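Local coordinates for protein N2152 (PDB 5U22) that probably hydrolyses arabinose-containing glycosides, as a family 39 glycoside hydrolase from a rumen anaerobic fungus with a TIM-barrel and beta-sandwich build, at residues N161-W164 with K165-D169; F185-E189 with E190-K194; L197-S200 with K201-C205. All coordinates share one frame; numbering follows the deposited sequence.

The three contacts come one after another along the chain, on the TIM-barrel part of the enzyme. Contact 1 is a run within helix 160-174. Strand 180-185 follows. Contact 2 takes in the loop after that strand and the first turn of helix 190-202, and contact 3 is the end of the same helix. The centres of contacts 1 and 3 are about 11 Å apart, and the two touch: Trp164 and Lys165 donate to the backbone oxygens of Cys205 and Asn203. Contact 2 lies about 15 Å from contact 3 and about 18 Å from contact 1, centre to centre. Together they cover two successive outer helices of the barrel, how the second begins and ends, and how its end is tied to the first.

Contact 1 (N161-W164 with K165-D169); sequences NQMW and KQTYD
Trp164 and Tyr168 sit one turn apart on helix 160-174, and their rings meet at a slant. The planes are 42° apart, and the touch is made by Tyr168 CD2, 3.9 Å from Trp164 NE1. NE1 itself donates to Cys205 O. Both rings have CG anti to the backbone N (chi1 173° for Trp164 and -175° for Tyr168), which sends them off the same side of the helix. This is the buried side. Next to it, Met163 O accepts two bonds from Thr167. The backbone N gives one, and OG1 gives the other at 2.7 Å, from opposite faces of the carbonyl plane. Thr167 OG1 also lies 3.6 Å from Met163 SD. The solvent side is looser. There Gln166 NE2 comes within 3.9 Å of Gln162 CB. Lys165 NZ makes a salt bridge with Asp169 OD1 at 3.3 Å, its hydrogen bond weak; NZ also donates to Asn203 O. With an alanine here in place of the Trp164 indole, Tyr168 would probably lose its ring neighbour, and Cys205 O its N-H donor. The buried side chains fit between neighbours. Trp164 packs on Ser200 of helix 190-202 and edge-to-face with Phe196, and both rings touch Ile180 of strand 180-185. Met163 and Thr167 face helix 117-134, where Trp120 NE1 is hydrogen-bonded to Thr167 OG1.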
loop_
_atom_site.group_PDB
_atom_site.type_symbol
_atom_site.label_atom_id
_atom_site.label_comp_id
_atom_site.label_asym_id
_atom_site.label_seq_id
_atom_site.Cartn_x
_atom_site.Cartn_y
_atom_site.Cartn_z
ATOM N N ASN A 161 22.874 11.358 4.619
ATOM C CA ASN A 161 22.531 12.597 3.923
ATOM C C ASN A 161 23.497 12.865 2.774
ATOM O O ASN A 161 23.084 13.359 1.718
ATOM C CB ASN A 161 22.516 13.790 4.890
ATOM C CG ASN A 161 21.333 13.764 5.863
ATOM O OD1 ASN A 161 20.386 12.991 5.706
ATOM N ND2 ASN A 161 21.388 14.625 6.874
ATOM N N GLN A 162 24.788 12.561 2.965
ATOM C CA GLN A 162 25.771 12.776 1.899
ATOM C C GLN A 162 25.508 11.835 0.727
ATOM O O GLN A 162 25.475 12.260 -0.433
ATOM C CB GLN A 162 27.208 12.587 2.429
ATOM C CG GLN A 162 27.756 13.668 3.416
ATOM C CD GLN A 162 29.280 13.536 3.765
ATOM O OE1 GLN A 162 29.697 12.781 4.655
ATOM N NE2 GLN A 162 30.095 14.325 3.084
ATOM N N MET A 163 25.308 10.548 1.010
ATOM C CA MET A 163 25.005 9.606 -0.063
ATOM C C MET A 163 23.707 9.986 -0.771
ATOM O O MET A 163 23.609 9.891 -2.003
ATOM C CB MET A 163 24.933 8.184 0.495
ATOM C CG MET A 163 24.637 7.114 -0.559
ATOM S SD MET A 163 22.857 6.932 -0.932
ATOM C CE MET A 163 22.171 6.638 0.669
ATOM N N TRP A 164 22.703 10.427 -0.005
ATOM C CA TRP A 164 21.443 10.863 -0.599
ATOM C C TRP A 164 21.667 12.014 -1.562
ATOM O O TRP A 164 21.246 11.966 -2.724
ATOM C CB TRP A 164 20.445 11.287 0.486
ATOM C CG TRP A 164 19.194 11.907 -0.120
ATOM C CD1 TRP A 164 18.972 13.225 -0.392
ATOM C CD2 TRP A 164 18.014 11.205 -0.548
ATOM N NE1 TRP A 164 17.725 13.390 -0.963
ATOM C CE2 TRP A 164 17.118 12.165 -1.064
ATOM C CE3 TRP A 164 17.625 9.856 -0.528
ATOM C CZ2 TRP A 164 15.851 11.821 -1.569
ATOM C CZ3 TRP A 164 16.368 9.515 -1.035
ATOM C CH2 TRP A 164 15.501 10.493 -1.542
ATOM N N LYS A 165 22.293 13.085 -1.073
ATOM C CA LYS A 165 22.552 14.254 -1.907
ATOM C C LYS A 165 23.322 13.877 -3.166
ATOM O O LYS A 165 22.970 14.293 -4.275
ATOM C CB LYS A 165 23.327 15.289 -1.093
ATOM C CG LYS A 165 23.898 16.443 -1.909
ATOM C CD LYS A 165 22.813 17.258 -2.591
ATOM C CE LYS A 165 23.393 18.532 -3.216
ATOM N NZ LYS A 165 22.394 19.214 -4.073
ATOM N N GLN A 166 24.382 13.086 -3.015
ATOM C CA GLN A 166 25.224 12.778 -4.164
ATOM C C GLN A 166 24.497 11.891 -5.160
ATOM O O GLN A 166 24.640 12.064 -6.377
ATOM C CB GLN A 166 26.529 12.127 -3.695
ATOM C CG GLN A 166 27.470 13.102 -2.962
ATOM C CD GLN A 166 28.610 12.400 -2.229
ATOM O OE1 GLN A 166 29.155 11.404 -2.713
ATOM N NE2 GLN A 166 28.968 12.915 -1.054
ATOM N N THR A 167 23.705 10.941 -4.673
ATOM C CA THR A 167 22.989 10.066 -5.591
ATOM C C THR A 167 21.837 10.812 -6.256
ATOM O O THR A 167 21.531 10.586 -7.434
ATOM C CB THR A 167 22.490 8.827 -4.841
ATOM O OG1 THR A 167 23.593 8.216 -4.161
ATOM C CG2 THR A 167 21.885 7.832 -5.801
ATOM N N TYR A 168 21.179 11.692 -5.501
ATOM C CA TYR A 168 20.133 12.545 -6.049
ATOM C C TYR A 168 20.661 13.374 -7.215
ATOM O O TYR A 168 20.038 13.439 -8.282
ATOM C CB TYR A 168 19.597 13.440 -4.929
ATOM C CG TYR A 168 18.409 14.322 -5.251
ATOM C CD1 TYR A 168 18.556 15.502 -5.985
ATOM C CD2 TYR A 168 17.153 14.014 -4.757
ATOM C CE1 TYR A 168 17.461 16.322 -6.254
ATOM C CE2 TYR A 168 16.060 14.827 -5.014
ATOM C CZ TYR A 168 16.218 15.970 -5.762
ATOM O OH TYR A 168 15.120 16.760 -5.994
ATOM N N ASP A 169 21.830 13.998 -7.038
ATOM C CA ASP A 169 22.394 14.807 -8.115
ATOM C C ASP A 169 22.716 13.947 -9.320
ATOM O O ASP A 169 22.528 14.374 -10.467
ATOM C CB ASP A 169 23.644 15.548 -7.633
ATOM C CG ASP A 169 23.319 16.650 -6.634
ATOM O OD1 ASP A 169 22.127 16.966 -6.474
ATOM O OD2 ASP A 169 24.255 17.193 -6.004
#

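Contact 2 (F185-E189 with E190-K194). With EDO (1,2-ethanediol), chain D.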
loop_
_atom_site.group_PDB
_atom_site.type_symbol
_atom_site.label_atom_id
_atom_site.label_comp_id
_atom_site.label_asym_id
_atom_site.label_seq_id
_atom_site.Cartn_x
_atom_site.Cartn_y
_atom_site.Cartn_z
ATOM N N PHE A 185 12.621 5.436 5.374
ATOM C CA PHE A 185 12.859 5.064 6.765
ATOM C C PHE A 185 12.132 3.771 7.118
ATOM O O PHE A 185 11.008 3.524 6.668
ATOM C CB PHE A 185 12.348 6.137 7.726
ATOM C CG PHE A 185 13.032 7.466 7.627
ATOM C CD1 PHE A 185 14.401 7.570 7.578
ATOM C CD2 PHE A 185 12.273 8.634 7.657
ATOM C CE1 PHE A 185 15.009 8.814 7.527
ATOM C CE2 PHE A 185 12.877 9.882 7.597
ATOM C CZ PHE A 185 14.249 9.968 7.538
ATOM N N SER A 186 12.759 2.968 7.986
ATOM C CA SER A 186 12.094 1.764 8.478
ATOM C C SER A 186 10.882 2.100 9.341
ATOM O O SER A 186 9.882 1.367 9.336
ATOM C CB SER A 186 13.066 0.909 9.272
ATOM O OG SER A 186 12.403 -0.244 9.732
ATOM N N TRP A 187 10.964 3.171 10.118
ATOM C CA TRP A 187 9.825 3.629 10.895
ATOM C C TRP A 187 9.821 5.147 10.914
ATOM O O TRP A 187 10.863 5.794 10.770
ATOM C CB TRP A 187 9.835 3.071 12.330
ATOM C CG TRP A 187 10.974 3.581 13.165
ATOM C CD1 TRP A 187 10.977 4.687 13.975
ATOM C CD2 TRP A 187 12.279 3.007 13.268
ATOM N NE1 TRP A 187 12.212 4.837 14.571
ATOM C CE2 TRP A 187 13.025 3.814 14.159
ATOM C CE3 TRP A 187 12.891 1.884 12.697
ATOM C CZ2 TRP A 187 14.352 3.535 14.485
ATOM C CZ3 TRP A 187 14.213 1.607 13.022
ATOM C CH2 TRP A 187 14.929 2.430 13.907
ATOM N N TYR A 188 8.632 5.712 11.085
ATOM C CA TYR A 188 8.496 7.159 11.124
ATOM C C TYR A 188 8.843 7.686 12.513
ATOM O O TYR A 188 8.409 7.132 13.529
ATOM C CB TYR A 188 7.074 7.573 10.741
ATOM C CG TYR A 188 6.941 9.070 10.623
ATOM C CD1 TYR A 188 7.111 9.704 9.399
ATOM C CD2 TYR A 188 6.682 9.850 11.742
ATOM C CE1 TYR A 188 7.010 11.094 9.293
ATOM C CE2 TYR A 188 6.581 11.224 11.654
ATOM C CZ TYR A 188 6.745 11.841 10.425
ATOM O OH TYR A 188 6.645 13.208 10.346
ATOM N N GLU A 189 9.620 8.766 12.556
ATOM C CA GLU A 189 9.800 9.533 13.783
ATOM C C GLU A 189 9.984 10.993 13.389
ATOM O O GLU A 189 10.640 11.288 12.390
ATOM C CB GLU A 189 10.986 9.007 14.605
ATOM C CG GLU A 189 11.067 9.566 16.006
ATOM C CD GLU A 189 11.767 10.907 16.052
ATOM O OE1 GLU A 189 12.782 11.061 15.332
ATOM O OE2 GLU A 189 11.297 11.807 16.795
ATOM N N GLU A 190 9.386 11.903 14.159
ATOM C CA GLU A 190 9.255 13.278 13.679
ATOM C C GLU A 190 10.601 13.990 13.581
ATOM O O GLU A 190 10.855 14.703 12.601
ATOM C CB GLU A 190 8.299 14.049 14.574
ATOM C CG GLU A 190 8.075 15.472 14.137
ATOM C CD GLU A 190 6.943 16.109 14.891
ATOM O OE1 GLU A 190 5.771 15.798 14.580
ATOM O OE2 GLU A 190 7.227 16.882 15.827
ATOM N N ASN A 191 11.464 13.840 14.593
ATOM C CA ASN A 191 12.772 14.496 14.550
ATOM C C ASN A 191 13.595 14.000 13.369
ATOM O O ASN A 191 14.261 14.789 12.685
ATOM C CB ASN A 191 13.532 14.245 15.849
ATOM C CG ASN A 191 13.150 15.214 16.962
ATOM O OD1 ASN A 191 12.267 16.045 16.803
ATOM N ND2 ASN A 191 13.816 15.091 18.101
ATOM N N LYS A 192 13.562 12.687 13.123
ATOM C CA LYS A 192 14.304 12.087 12.024
ATOM C C LYS A 192 13.823 12.629 10.683
ATOM O O LYS A 192 14.630 12.999 9.817
ATOM C CB LYS A 192 14.140 10.566 12.099
ATOM C CG LYS A 192 14.819 9.780 11.000
ATOM C CD LYS A 192 14.860 8.293 11.347
ATOM C CE LYS A 192 13.465 7.728 11.601
ATOM N NZ LYS A 192 13.479 6.295 12.014
ATOM N N MET A 193 12.504 12.702 10.502
ATOM C CA MET A 193 11.954 13.220 9.251
ATOM C C MET A 193 12.248 14.707 9.095
ATOM O O MET A 193 12.644 15.162 8.017
ATOM C CB MET A 193 10.446 12.975 9.191
ATOM C CG MET A 193 9.787 13.550 7.935
ATOM S SD MET A 193 10.405 12.815 6.398
ATOM C CE MET A 193 9.504 11.266 6.384
ATOM N N LYS A 194 12.046 15.483 10.158
ATOM C CA LYS A 194 12.312 16.915 10.082
ATOM C C LYS A 194 13.764 17.186 9.703
ATOM O O LYS A 194 14.043 18.012 8.825
ATOM C CB LYS A 194 11.966 17.569 11.420
ATOM C CG LYS A 194 12.163 19.097 11.449
ATOM C CD LYS A 194 11.740 19.672 12.811
ATOM C CE LYS A 194 11.956 21.179 12.901
ATOM N NZ LYS A 194 11.183 21.727 14.057
HETATM C C1 EDO D . 5.486 11.535 15.083
HETATM O O1 EDO D . 4.109 11.372 15.261
HETATM C C2 EDO D . 6.185 10.454 15.871
HETATM O O2 EDO D . 7.531 10.878 16.042
#
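Lys192 reaches back from the first turn of its helix across two aromatic rings of the segment before it, Phe185 and Trp187. The extended first part of its chain lays CG over one face of the Phe185 ring, 3.8 Å from its centroid. The bend at chi3 (57°) then carries NZ over the Trp187 indole. That cation-pi contact has NZ 3.3 Å from the centroid of the five-membered ring. Trp187 CG stands between its own backbone N and carbonyl carbon (chi1 66°), which folds the indole over the amine. NZ also donates to Trp187 O at 2.9 Å and forms a salt bridge with Asp149. Glu189 is the N-cap. Its chain bends at chi2 (-84°), turning the carboxylate back over the helix start. OE1 accepts from Lys192 N at 2.9 Å and OE2 from Asn191 N at 3.0 Å, both from above the carboxylate plane. Met193 curls to bring its CE 3.8 Å from both Phe185 CE2 and Tyr188 CE1, with SD at the Phe185 edge in a Met-aromatic contact. A 1,2-ethanediol, probably from the crystallisation liquor, accepts from Glu190 N. The loop joins strand 180-185 to helix 190-202. Phe185 and Met193 pack on Trp212 of strand 209-212, and Tyr188 and Met193 pack against helix 221-235.

Contact 3 (L197-S200 with K201-C205)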
loop_
_atom_site.group_PDB
_atom_site.type_symbol
_atom_site.label_atom_id
_atom_site.label_comp_id
_atom_site.label_asym_id
_atom_site.label_seq_id
_atom_site.Cartn_x
_atom_site.Cartn_y
_atom_site.Cartn_z
ATOM N N LEU A 197 14.062 16.524 6.055
ATOM C CA LEU A 197 13.423 17.551 5.239
ATOM C C LEU A 197 14.207 18.856 5.276
ATOM O O LEU A 197 14.354 19.531 4.248
ATOM C CB LEU A 197 11.990 17.785 5.715
ATOM C CG LEU A 197 11.068 16.600 5.451
ATOM C CD1 LEU A 197 9.693 16.869 6.055
ATOM C CD2 LEU A 197 10.972 16.346 3.959
ATOM N N GLN A 198 14.683 19.250 6.459
ATOM C CA GLN A 198 15.470 20.475 6.557
ATOM C C GLN A 198 16.743 20.371 5.722
ATOM O O GLN A 198 17.087 21.294 4.973
ATOM C CB GLN A 198 15.792 20.774 8.018
ATOM C CG GLN A 198 14.616 21.369 8.789
ATOM C CD GLN A 198 14.951 21.650 10.244
ATOM O OE1 GLN A 198 15.721 20.924 10.866
ATOM N NE2 GLN A 198 14.352 22.696 10.800
ATOM N N PHE A 199 17.448 19.246 5.832
ATOM C CA PHE A 199 18.636 19.019 5.016
ATOM C C PHE A 199 18.309 19.082 3.530
ATOM O O PHE A 199 19.036 19.707 2.746
ATOM C CB PHE A 199 19.259 17.663 5.362
ATOM C CG PHE A 199 20.362 17.256 4.427
ATOM C CD1 PHE A 199 21.668 17.662 4.660
ATOM C CD2 PHE A 199 20.093 16.495 3.298
ATOM C CE1 PHE A 199 22.693 17.298 3.795
ATOM C CE2 PHE A 199 21.108 16.133 2.421
ATOM C CZ PHE A 199 22.410 16.536 2.665
ATOM N N SER A 200 17.208 18.443 3.124
ATOM C CA SER A 200 16.932 18.274 1.707
ATOM C C SER A 200 16.399 19.554 1.074
ATOM O O SER A 200 16.707 19.847 -0.085
ATOM C CB SER A 200 15.954 17.118 1.507
ATOM O OG SER A 200 16.565 15.897 1.878
ATOM N N LYS A 201 15.592 20.318 1.814
ATOM C CA LYS A 201 15.173 21.626 1.317
ATOM C C LYS A 201 16.377 22.540 1.102
ATOM O O LYS A 201 16.522 23.163 0.045
ATOM C CB LYS A 201 14.185 22.272 2.285
ATOM C CG LYS A 201 13.851 23.709 1.891
ATOM C CD LYS A 201 12.913 24.392 2.862
ATOM C CE LYS A 201 12.500 25.767 2.319
ATOM N NZ LYS A 201 11.649 26.509 3.276
ATOM N N GLN A 202 17.258 22.624 2.095
ATOM C CA GLN A 202 18.362 23.572 2.011
ATOM C C GLN A 202 19.407 23.151 0.986
ATOM O O GLN A 202 20.093 24.008 0.413
ATOM C CB GLN A 202 18.992 23.758 3.391
ATOM C CG GLN A 202 18.096 24.571 4.329
ATOM C CD GLN A 202 17.656 25.896 3.705
ATOM O OE1 GLN A 202 18.451 26.584 3.056
ATOM N NE2 GLN A 202 16.391 26.249 3.888
ATOM N N ASN A 203 19.533 21.855 0.715
ATOM C CA ASN A 203 20.508 21.386 -0.260
ATOM C C ASN A 203 19.866 20.895 -1.554
ATOM O O ASN A 203 20.486 20.129 -2.302
ATOM C CB ASN A 203 21.382 20.321 0.383
ATOM C CG ASN A 203 22.177 20.882 1.524
ATOM O OD1 ASN A 203 23.190 21.551 1.307
ATOM N ND2 ASN A 203 21.710 20.663 2.747
ATOM N N ASN A 204 18.645 21.349 -1.836
ATOM C CA ASN A 204 17.961 21.117 -3.107
ATOM C C ASN A 204 17.957 19.639 -3.492
ATOM O O ASN A 204 18.270 19.267 -4.622
ATOM C CB ASN A 204 18.575 21.962 -4.219
ATOM C CG ASN A 204 18.473 23.444 -3.934
ATOM O OD1 ASN A 204 19.470 24.102 -3.657
ATOM N ND2 ASN A 204 17.258 23.973 -3.989
ATOM N N CYS A 205 17.586 18.790 -2.543
ATOM C CA CYS A 205 17.487 17.366 -2.843
ATOM C C CYS A 205 16.255 16.758 -2.178
ATOM O O CYS A 205 16.276 15.608 -1.724
ATOM C CB CYS A 205 18.772 16.623 -2.454
ATOM S SG CYS A 205 19.352 16.805 -0.755
#
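Phe199 offers one ring face to the amide of Asn203. The two side chains cross at about a right angle, with the ring and amide planes 36° apart. Asn203 ND2 is 3.6 Å from Phe199 CD1, over the face but offset toward the rim. The amide is held there by a second contact. ND2 donates to Phe199 O at 2.8 Å, in the carbonyl plane and on a lone pair. With chi1 at -63°, CG lies beside the backbone N of Asn203, which turns the amide back along the helix to this oxygen. Asn203 N donates to the same oxygen at 3.0 Å, giving it two bonds from one residue. Cys205 meets the ring obliquely in a sulfur-aromatic contact, its SG 3.7 Å from Phe199 CE2. The sulfur also comes within 3.9 Å of Ser200 OG, a hydroxyl hydrogen-bonded to Phe196 O. The Phe199 ring also packs on Asn161 of helix 160-174, while Cys205 touches Lys165 and Tyr168 there. Lys201 NZ is hydrogen-bonded to Leu235 O. The backbone closes the helix with a Schellman motif. Cys205 N donates to Ser200 O at 2.8 Å, and a weak bond runs from Asn204 N to Lys201 O. Asn204, with positive phi, is the C-prime residue. This turn ends the helix of a beta-alpha-beta unit, in which helix 190-202 links strands 180-185 and 209-212 of the barrel.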